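Local structure of iron-sulfur cluster assembly scaffold protein IscU (Streptococcus pyogenes, 1SU0) at residues Cys127-Leu130 and Ala131-Leu135. The protein probably serves as a scaffold on which iron-sulfur clusters are assembled by IscS and then handed to other proteins; here it carries a zinc ion. Residues are numbered along the deposited sequence; the frame is centred on the assembly and turned at random.
Sequences CSTL and AWNAL. With ZN (zinc ion), chain B.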
# COMPACT_ATOMS: atom_id res chain seq x y z
N CYS A 127 7.11 -7.17 -2.89
CA CYS A 127 7.26 -6.45 -1.62
C CYS A 127 6.27 -5.25 -1.62
O CYS A 127 5.48 -5.04 -0.69
CB CYS A 127 8.71 -5.97 -1.42
SG CYS A 127 9.98 -7.31 -1.39
N SER A 128 6.30 -4.51 -2.71
CA SER A 128 5.51 -3.30 -2.85
C SER A 128 3.99 -3.56 -3.04
O SER A 128 3.17 -2.81 -2.53
CB SER A 128 6.08 -2.51 -4.01
OG SER A 128 5.84 -3.19 -5.22
N THR A 129 3.61 -4.64 -3.69
CA THR A 129 2.18 -4.88 -3.97
C THR A 129 1.42 -5.54 -2.83
O THR A 129 0.20 -5.47 -2.80
CB THR A 129 2.00 -5.69 -5.24
OG1 THR A 129 2.67 -6.94 -5.09
CG2 THR A 129 2.68 -5.02 -6.44
N LEU A 130 2.13 -6.14 -1.88
CA LEU A 130 1.49 -6.88 -0.79
C LEU A 130 0.33 -6.14 -0.14
O LEU A 130 -0.77 -6.68 0.01
CB LEU A 130 2.54 -7.27 0.27
CG LEU A 130 2.10 -8.10 1.50
CD1 LEU A 130 1.19 -9.25 1.19
CD2 LEU A 130 3.33 -8.63 2.22
N ALA A 131 0.57 -4.90 0.26
CA ALA A 131 -0.46 -4.10 0.91
C ALA A 131 -1.66 -3.89 -0.01
O ALA A 131 -2.83 -4.02 0.41
CB ALA A 131 0.09 -2.80 1.32
N TRP A 132 -1.37 -3.59 -1.26
CA TRP A 132 -2.42 -3.35 -2.23
C TRP A 132 -3.33 -4.56 -2.38
O TRP A 132 -4.53 -4.41 -2.46
CB TRP A 132 -1.81 -2.92 -3.57
CG TRP A 132 -1.19 -1.59 -3.48
CD1 TRP A 132 0.13 -1.31 -3.25
CD2 TRP A 132 -1.87 -0.33 -3.54
NE1 TRP A 132 0.31 0.05 -3.18
CE2 TRP A 132 -0.89 0.67 -3.37
CE3 TRP A 132 -3.20 0.06 -3.73
CZ2 TRP A 132 -1.21 2.03 -3.39
CZ3 TRP A 132 -3.52 1.41 -3.73
CH2 TRP A 132 -2.52 2.38 -3.57
N ASN A 133 -2.75 -5.75 -2.35
CA ASN A 133 -3.51 -7.00 -2.51
C ASN A 133 -4.27 -7.37 -1.25
O ASN A 133 -5.30 -8.02 -1.33
CB ASN A 133 -2.58 -8.13 -2.95
CG ASN A 133 -1.88 -7.83 -4.28
OD1 ASN A 133 -1.06 -8.62 -4.75
ND2 ASN A 133 -2.17 -6.66 -4.86
N ALA A 134 -3.79 -6.93 -0.09
CA ALA A 134 -4.53 -7.14 1.15
C ALA A 134 -5.72 -6.19 1.16
O ALA A 134 -6.73 -6.45 1.81
CB ALA A 134 -3.65 -6.91 2.38
N LEU A 135 -5.58 -5.09 0.43
CA LEU A 135 -6.68 -4.17 0.25
C LEU A 135 -7.70 -4.80 -0.68
O LEU A 135 -8.89 -4.82 -0.36
CB LEU A 135 -6.19 -2.84 -0.33
CG LEU A 135 -7.28 -1.80 -0.55
CD1 LEU A 135 -8.08 -1.59 0.72
CD2 LEU A 135 -6.66 -0.49 -0.99
ZN ZN B . 10.18 -7.50 0.84
O HOH W 1 3.17 -3.60 0.85
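Asn133 N donates to Thr129 O at 3.0 Å. Ala134 N donates to Leu130 O, also at 3.0 Å. Both are i to i+4 helix bonds. Asn133 N makes a second, weak bond to Leu130 O. Just before these, the helix is kinked: Ala131 N and Trp132 N make no i to i+4 bond. A water bridges one of the two, accepting from Ala131 N at 3.0 Å and donating to Cys127 O.

Trp132 CD1 lies 3.5 Å from Ser128 O, the carbonyl at the other missing bond. This oxygen sits at the ring edge, in the ring plane. Chi1 of -69° turns the indole back along the helix toward that carbonyl. Ser71 OG is hydrogen-bonded to Ser128 O, and Thr129 OG1 makes a weak hydrogen bond to Ile125 O. The side chains of Thr129 and Asn133 run side by side, pointing the same way. The Asn133 amide group leans over Thr129 O, its CG 3.5 Å from that oxygen. The CB of Ala134 rests 3.7 Å from Leu130 O.

Further out, Leu130 and Ala134 pack on Leu35 of strand 33-36, Ala131 faces helix 66-79, and Trp132 reaches helix 84-97, where its indole stacks on Phe94. Cys127 SG binds the zinc ion at 2.2 Å, in a site that also includes Cys40, Asp42 and Cys65. The arrangement is a water-bridged kink in helix 122-139 of the NifU-like fold, largely buried at this point, one turn beyond a cysteine of the metal site.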